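Local coordinates for protein metagenomic carboxyl esterase MGS0156 (Uncultured organism, PDB 5D8M) that probably hydrolyses carboxylic esters, as a metagenomic esterase whose chain has the parallel sheet of an alpha/beta hydrolase, at residues D266-T271 with L278-D283; T156-A161 with A297-V302. One frame throughout, in Å; residues are numbered along the deposited sequence.

Contact 1 (D266-T271 with L278-D283)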
ATOM      1  N   ASP A 266       9.806 -15.820   5.664  1.00 17.58           N
ATOM      2  CA  ASP A 266      10.300 -17.161   5.441  1.00 20.49           C
ATOM      3  C   ASP A 266       9.170 -18.114   5.034  1.00 22.24           C
ATOM      4  O   ASP A 266       9.370 -19.007   4.227  1.00 20.59           O
ATOM      5  CB  ASP A 266      11.014 -17.694   6.688  1.00 23.59           C
ATOM      6  CG  ASP A 266      12.402 -17.062   6.899  1.00 25.36           C
ATOM      7  OD1 ASP A 266      12.960 -16.444   5.952  1.00 24.57           O
ATOM      8  OD2 ASP A 266      12.942 -17.214   8.010  1.00 24.77           O
ATOM      9  N   ILE A 267       7.980 -17.899   5.573  1.00 20.29           N
ATOM     10  CA  ILE A 267       6.836 -18.682   5.157  1.00 19.68           C
ATOM     11  C   ILE A 267       6.492 -18.410   3.692  1.00 15.47           C
ATOM     12  O   ILE A 267       6.344 -19.352   2.894  1.00 19.90           O
ATOM     13  CB  ILE A 267       5.621 -18.388   6.034  1.00 21.22           C
ATOM     14  CG1 ILE A 267       5.917 -18.835   7.468  1.00 22.59           C
ATOM     15  CG2 ILE A 267       4.393 -19.133   5.497  1.00 18.12           C
ATOM     16  CD1 ILE A 267       4.838 -18.414   8.448  1.00 22.54           C
ATOM     17  N   LEU A 268       6.364 -17.141   3.343  1.00 13.05           N
ATOM     18  CA  LEU A 268       5.980 -16.750   1.987  1.00 12.29           C
ATOM     19  C   LEU A 268       7.043 -17.137   0.956  1.00 16.69           C
ATOM     20  O   LEU A 268       6.714 -17.582  -0.161  1.00 17.64           O
ATOM     21  CB  LEU A 268       5.704 -15.246   1.930  1.00 12.81           C
ATOM     22  CG  LEU A 268       4.530 -14.745   2.794  1.00 13.53           C
ATOM     23  CD1 LEU A 268       4.307 -13.254   2.601  1.00 14.26           C
ATOM     24  CD2 LEU A 268       3.274 -15.503   2.456  1.00 13.10           C
ATOM     25  N   ALA A 269       8.311 -17.023   1.347  1.00 14.98           N
ATOM     26  CA  ALA A 269       9.422 -17.336   0.449  1.00 14.97           C
ATOM     27  C   ALA A 269       9.482 -18.806   0.059  1.00 20.46           C
ATOM     28  O   ALA A 269      10.169 -19.137  -0.890  1.00 22.36           O
ATOM     29  CB  ALA A 269      10.740 -16.917   1.077  1.00 17.24           C
ATOM     30  N   LYS A 270       8.777 -19.686   0.777  1.00 19.17           N
ATOM     31  CA  LYS A 270       8.736 -21.092   0.389  1.00 23.50           C
ATOM     32  C   LYS A 270       8.195 -21.280  -1.028  1.00 23.74           C
ATOM     33  O   LYS A 270       8.582 -22.233  -1.697  1.00 27.16           O
ATOM     34  CB  LYS A 270       7.890 -21.924   1.357  1.00 27.02           C
ATOM     35  CG  LYS A 270       8.523 -22.123   2.709  1.00 33.17           C
ATOM     36  CD  LYS A 270       9.888 -22.754   2.589  1.00 38.58           C
ATOM     37  CE  LYS A 270      10.548 -22.890   3.957  1.00 43.20           C
ATOM     38  NZ  LYS A 270      10.989 -24.294   4.223  1.00 50.67           N
ATOM     39  N   THR A 271       7.301 -20.396  -1.478  1.00 19.49           N
ATOM     40  CA  THR A 271       6.825 -20.440  -2.869  1.00 21.44           C
ATOM     41  C   THR A 271       7.074 -19.132  -3.656  1.00 22.14           C
ATOM     42  O   THR A 271       7.079 -19.147  -4.883  1.00 23.33           O
ATOM     43  CB  THR A 271       5.330 -20.748  -2.949  1.00 21.72           C
ATOM     44  OG1 THR A 271       4.600 -19.693  -2.326  1.00 24.39           O
ATOM     45  CG2 THR A 271       4.991 -22.066  -2.257  1.00 24.40           C
ATOM     46  N   LEU A 278       4.845  -9.766   4.328  1.00 12.32           N
ATOM     47  CA  LEU A 278       3.441 -10.022   4.669  1.00 10.25           C
ATOM     48  C   LEU A 278       2.584 -10.189   3.416  1.00 13.37           C
ATOM     49  O   LEU A 278       1.603 -10.923   3.431  1.00 16.11           O
ATOM     50  CB  LEU A 278       2.860  -8.899   5.565  1.00  9.98           C
ATOM     51  CG  LEU A 278       3.514  -8.746   6.966  1.00 13.95           C
ATOM     52  CD1 LEU A 278       2.896  -7.605   7.772  1.00 17.30           C
ATOM     53  CD2 LEU A 278       3.420 -10.049   7.757  1.00 14.65           C
ATOM     54  N   VAL A 279       2.974  -9.522   2.335  1.00 12.41           N
ATOM     55  CA  VAL A 279       2.243  -9.592   1.060  1.00 11.91           C
ATOM     56  C   VAL A 279       3.169 -10.059  -0.068  1.00  9.01           C
ATOM     57  O   VAL A 279       4.253  -9.520  -0.241  1.00 11.16           O
ATOM     58  CB  VAL A 279       1.634  -8.202   0.686  1.00 12.98           C
ATOM     59  CG1 VAL A 279       0.767  -8.291  -0.597  1.00 14.43           C
ATOM     60  CG2 VAL A 279       0.830  -7.637   1.866  1.00 15.28           C
ATOM     61  N   ILE A 280       2.742 -11.070  -0.817  1.00 10.72           N
ATOM     62  CA  ILE A 280       3.386 -11.493  -2.078  1.00 12.95           C
ATOM     63  C   ILE A 280       3.162 -10.464  -3.215  1.00 14.28           C
ATOM     64  O   ILE A 280       2.050  -9.953  -3.389  1.00 12.79           O
ATOM     65  CB  ILE A 280       2.836 -12.881  -2.506  1.00 14.49           C
ATOM     66  CG1 ILE A 280       3.088 -13.929  -1.401  1.00 15.99           C
ATOM     67  CG2 ILE A 280       3.424 -13.325  -3.838  1.00 13.22           C
ATOM     68  CD1 ILE A 280       2.309 -15.224  -1.579  1.00 19.75           C
ATOM     69  N   ALA A 281       4.196 -10.176  -4.004  1.00 12.05           N
ATOM     70  CA  ALA A 281       4.112  -9.090  -4.984  1.00  9.26           C
ATOM     71  C   ALA A 281       2.988  -9.310  -6.010  1.00 13.16           C
ATOM     72  O   ALA A 281       2.252  -8.377  -6.326  1.00 15.88           O
ATOM     73  CB  ALA A 281       5.431  -8.915  -5.696  1.00 12.51           C
ATOM     74  N   ALA A 282       2.821 -10.542  -6.477  1.00  9.74           N
ATOM     75  CA  ALA A 282       1.728 -10.884  -7.394  1.00 11.97           C
ATOM     76  C   ALA A 282       0.312 -10.738  -6.771  1.00 13.22           C
ATOM     77  O   ALA A 282      -0.686 -10.731  -7.486  1.00 17.16           O
ATOM     78  CB  ALA A 282       1.925 -12.324  -7.943  1.00 13.17           C
ATOM     79  N   ASP A 283       0.242 -10.582  -5.456  1.00 12.06           N
ATOM     80  CA  ASP A 283      -1.008 -10.396  -4.732  1.00 13.71           C
ATOM     81  C   ASP A 283      -1.245  -8.924  -4.400  1.00 13.48           C
ATOM     82  O   ASP A 283      -2.175  -8.600  -3.659  1.00 14.10           O
ATOM     83  CB  ASP A 283      -1.002 -11.183  -3.419  1.00 17.63           C
ATOM     84  CG  ASP A 283      -0.937 -12.698  -3.622  1.00 27.02           C
ATOM     85  OD1 ASP A 283      -0.733 -13.145  -4.780  1.00 28.61           O
ATOM     86  OD2 ASP A 283      -1.078 -13.436  -2.608  1.00 30.23           O
TER

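Contact 2 (T156-A161 with A297-V302)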
ATOM      1  N   THR A 156      -2.598   4.379  -0.414  1.00  7.75           N
ATOM      2  CA  THR A 156      -3.035   3.414   0.574  1.00 10.38           C
ATOM      3  C   THR A 156      -1.918   2.435   0.850  1.00 13.26           C
ATOM      4  O   THR A 156      -1.050   2.233  -0.005  1.00 13.47           O
ATOM      5  CB  THR A 156      -4.309   2.654   0.071  1.00 11.48           C
ATOM      6  OG1 THR A 156      -3.996   1.869  -1.094  1.00 12.75           O
ATOM      7  CG2 THR A 156      -5.397   3.634  -0.348  1.00 12.35           C
ATOM      8  N   HIS A 157      -1.940   1.819   2.034  1.00  9.21           N
ATOM      9  CA  HIS A 157      -0.929   0.837   2.402  1.00  8.35           C
ATOM     10  C   HIS A 157      -1.620  -0.411   2.953  1.00 12.31           C
ATOM     11  O   HIS A 157      -2.571  -0.309   3.748  1.00  9.84           O
ATOM     12  CB  HIS A 157       0.045   1.433   3.444  1.00  9.53           C
ATOM     13  CG  HIS A 157       1.105   0.478   3.920  1.00 10.01           C
ATOM     14  ND1 HIS A 157       1.249   0.132   5.246  1.00 11.49           N
ATOM     15  CD2 HIS A 157       2.079  -0.182   3.250  1.00  9.07           C
ATOM     16  CE1 HIS A 157       2.271  -0.694   5.376  1.00 12.70           C
ATOM     17  NE2 HIS A 157       2.797  -0.896   4.181  1.00 12.00           N
ATOM     18  N   SER A 158      -1.150  -1.574   2.503  1.00 15.56           N
ATOM     19  CA  SER A 158      -1.599  -2.836   3.074  0.51 19.69           C
ATOM     20  C   SER A 158      -3.126  -3.008   2.989  1.00 14.43           C
ATOM     21  O   SER A 158      -3.735  -2.875   1.938  1.00 11.83           O
ATOM     22  CB  SER A 158      -1.122  -2.908   4.523  0.51 24.17           C
ATOM     23  OG  SER A 158      -1.312  -4.194   5.081  0.51 30.77           O
ATOM     24  N   LYS A 159      -3.744  -3.268   4.138  1.00 13.32           N
ATOM     25  CA  LYS A 159      -5.202  -3.431   4.179  1.00 13.20           C
ATOM     26  C   LYS A 159      -5.959  -2.145   3.777  1.00 10.32           C
ATOM     27  O   LYS A 159      -7.132  -2.188   3.366  1.00 11.12           O
ATOM     28  CB  LYS A 159      -5.637  -3.894   5.580  1.00 13.48           C
ATOM     29  CG  LYS A 159      -7.147  -4.190   5.694  1.00 14.87           C
ATOM     30  CD  LYS A 159      -7.493  -4.877   7.014  1.00 19.13           C
ATOM     31  CE  LYS A 159      -8.990  -4.755   7.314  1.00 18.41           C
ATOM     32  NZ  LYS A 159      -9.360  -3.302   7.590  1.00 13.92           N
ATOM     33  N   GLY A 160      -5.296  -1.000   3.908  1.00 10.20           N
ATOM     34  CA  GLY A 160      -5.919   0.268   3.532  1.00  9.69           C
ATOM     35  C   GLY A 160      -6.364   0.300   2.087  1.00 10.95           C
ATOM     36  O   GLY A 160      -7.370   0.934   1.727  1.00 11.08           O
ATOM     37  N   ALA A 161      -5.612  -0.398   1.240  1.00 10.96           N
ATOM     38  CA  ALA A 161      -5.941  -0.446  -0.172  1.00 11.49           C
ATOM     39  C   ALA A 161      -7.289  -1.099  -0.404  1.00 10.97           C
ATOM     40  O   ALA A 161      -8.058  -0.648  -1.240  1.00 12.93           O
ATOM     41  CB  ALA A 161      -4.843  -1.198  -0.955  1.00 11.43           C
ATOM     42  N   ALA A 297      12.236  -2.707  -0.497  1.00 13.01           N
ATOM     43  CA  ALA A 297      11.876  -2.338   0.854  1.00 12.99           C
ATOM     44  C   ALA A 297      10.951  -3.424   1.382  1.00 11.12           C
ATOM     45  O   ALA A 297      10.225  -4.043   0.584  1.00  9.11           O
ATOM     46  CB  ALA A 297      11.154  -0.941   0.861  1.00 13.32           C
ATOM     47  N   ASP A 298      10.913  -3.627   2.699  1.00  9.37           N
ATOM     48  CA  ASP A 298       9.978  -4.607   3.232  1.00  8.77           C
ATOM     49  C   ASP A 298       8.639  -3.899   3.484  1.00 11.72           C
ATOM     50  O   ASP A 298       8.500  -2.709   3.226  1.00 10.16           O
ATOM     51  CB  ASP A 298      10.535  -5.327   4.501  1.00  9.51           C
ATOM     52  CG  ASP A 298      10.732  -4.383   5.717  1.00 16.44           C
ATOM     53  OD1 ASP A 298       9.963  -3.404   5.892  1.00 14.26           O
ATOM     54  OD2 ASP A 298      11.630  -4.665   6.553  1.00 17.80           O
ATOM     55  N   HIS A 299       7.659  -4.649   3.964  1.00 11.67           N
ATOM     56  CA  HIS A 299       6.293  -4.160   4.106  1.00 10.80           C
ATOM     57  C   HIS A 299       6.182  -2.844   4.868  1.00 11.77           C
ATOM     58  O   HIS A 299       5.405  -1.970   4.494  1.00 10.99           O
ATOM     59  CB  HIS A 299       5.449  -5.232   4.803  1.00 10.28           C
ATOM     60  CG  HIS A 299       3.982  -4.965   4.753  1.00 17.18           C
ATOM     61  ND1 HIS A 299       3.254  -5.033   3.582  1.00 16.23           N
ATOM     62  CD2 HIS A 299       3.103  -4.623   5.728  1.00 16.63           C
ATOM     63  CE1 HIS A 299       1.988  -4.763   3.844  1.00 17.86           C
ATOM     64  NE2 HIS A 299       1.872  -4.504   5.134  1.00 17.66           N
ATOM     65  N   LEU A 300       6.960  -2.696   5.936  1.00 12.15           N
ATOM     66  CA  LEU A 300       6.855  -1.497   6.773  1.00 13.57           C
ATOM     67  C   LEU A 300       7.724  -0.350   6.275  1.00  8.28           C
ATOM     68  O   LEU A 300       7.327   0.823   6.294  1.00 12.39           O
ATOM     69  CB  LEU A 300       7.214  -1.859   8.217  1.00 11.18           C
ATOM     70  CG  LEU A 300       6.192  -2.795   8.846  1.00 14.08           C
ATOM     71  CD1 LEU A 300       6.635  -3.138  10.277  1.00 13.37           C
ATOM     72  CD2 LEU A 300       4.793  -2.178   8.845  1.00 13.52           C
ATOM     73  N   ALA A 301       8.894  -0.677   5.766  1.00 10.79           N
ATOM     74  CA  ALA A 301       9.818   0.371   5.315  1.00 10.21           C
ATOM     75  C   ALA A 301       9.244   1.208   4.173  1.00 12.67           C
ATOM     76  O   ALA A 301       9.512   2.399   4.061  1.00 12.77           O
ATOM     77  CB  ALA A 301      11.149  -0.248   4.892  1.00  9.39           C
ATOM     78  N   VAL A 302       8.448   0.594   3.311  1.00 12.89           N
ATOM     79  CA  VAL A 302       7.974   1.321   2.135  1.00  8.91           C
ATOM     80  C   VAL A 302       7.002   2.457   2.509  1.00 12.97           C
ATOM     81  O   VAL A 302       6.801   3.381   1.720  1.00 12.62           O
ATOM     82  CB  VAL A 302       7.335   0.318   1.116  1.00 11.18           C
ATOM     83  CG1 VAL A 302       5.970  -0.219   1.635  1.00  6.49           C
ATOM     84  CG2 VAL A 302       7.212   0.953  -0.272  1.00 10.98           C
TER

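Contact 1 (D266-T271 with L278-D283)
Leu268, in the last part of helix 262-269, reaches with both methyl branches into the loop 278-283, and these two branches do different work. CD1 lies against the peptide joining Leu278 to Val279, 3.6 Å from Leu278 C and 3.7 Å from Leu278 O; Val279 N is 4.0 Å from the same methyl. The touch is methyl on peptide, and Leu278 O, close to that methyl, accepts a hydrogen bond from Ser191 OG.

The other branch makes the apolar side-chain contact: Leu268 CD2 lies 4.2 Å from Ile280 CD1, the far end of the longer branch of the isoleucine. CG of Leu268 stands anti to its carbonyl carbon (chi1 -63°), which carries the fork out from the helix toward the loop, and an extended chi2 of -177° parts the methyls between peptide and isoleucine. The two side chains meet at a slant, with Leu268 CA and Ile280 CA 7.1 Å apart. The buried area is modest, 161 Å² over both sides, and about half of it belongs to Leu268. Pro192 and Leu193 also pack on that leucine.

Backbone bonds shape the chain on both sides: Thr271 N gives one to Leu268 O (3.2 Å) as the chain leaves the helix, and Asp283 N one to Ile280 O (2.8 Å) in the short 3-10 turn. Asp276 OD1 accepts from both Leu278 N and Val279 N, tying the pressed peptide to that carboxylate. In what is probably an alpha/beta hydrolase fold, the contact closes the turn after helix 262-269 that carries Asp276, the probable acid of a catalytic triad, in the connection leading to strand 290-293.

Contact 2 (T156-A161 with A297-V302)
His157 and His299 meet through one hydrogen bond and an oblique pairing of their rings. The bond is given by His157 NE2 to the backbone oxygen His299 O at 2.8 Å, with the oxygen near the edge of the donor ring but tilted somewhat out of its plane, and a bent N-H...O angle of 146°. CG of His157 is anti to its backbone N (chi1 178°), which extends the ring from the end of strand 151-157 to the loop 297-302. The same nitrogen comes over the centre of the His299 ring, 3.8 Å above its plane, and His157 CE1 lies 3.8 Å from His299 NE2. The ring planes meet obliquely, at 33°. The methyl Val302 CG1 lies obliquely against the His157 ring, 4.1 Å from NE2.

With His157 cut back to an alanine, His299 O would probably lose its ring donor and a gap would be likely to open over the His299 ring.

Ser158 takes the sharp turn between strand 151-157 and helix 159-170 with a positive phi, as at the nucleophile elbow of alpha/beta hydrolases, which makes it the probable nucleophile. In one of its two deposited conformers Ser158 OG lies at the edge of the His299 ring, 3.2 Å from His299 NE2, a distance that is tentative for that reason. His299 ND1, the other ring nitrogen, is hydrogen-bonded to Asp276 OD2, so Ser158, His299 and Asp276 are arranged consistently with a catalytic triad.

Polar bonds within 297-302 brace this loop. Asp298 OD1 accepts from Ala301 N at 2.9 Å, nearly along the C-O axis, in an Asx motif, and more weakly from Leu300 N at 3.1 Å; Asp298 OD2 is held by Ser258 N.

Overall arrangement
The two contacts have centres about 14 Å apart, with contact 2 close to the middle of the chain and contact 1 further out, its centre about 15 Å from that middle. Along the sequence contact 1 falls between the two segments of contact 2: 156-161 comes first, then 266-271 and 278-283, and 297-302 last. Contact 2 joins the end of strand 151-157, inside the parallel sheet, to the loop after strand 290-293; contact 1 belongs to the connection leading into that strand. They meet directly, as Leu278 CD1 packs 3.6 Å from His299 CD2, so the helix-packed loop flanks the probable catalytic histidine.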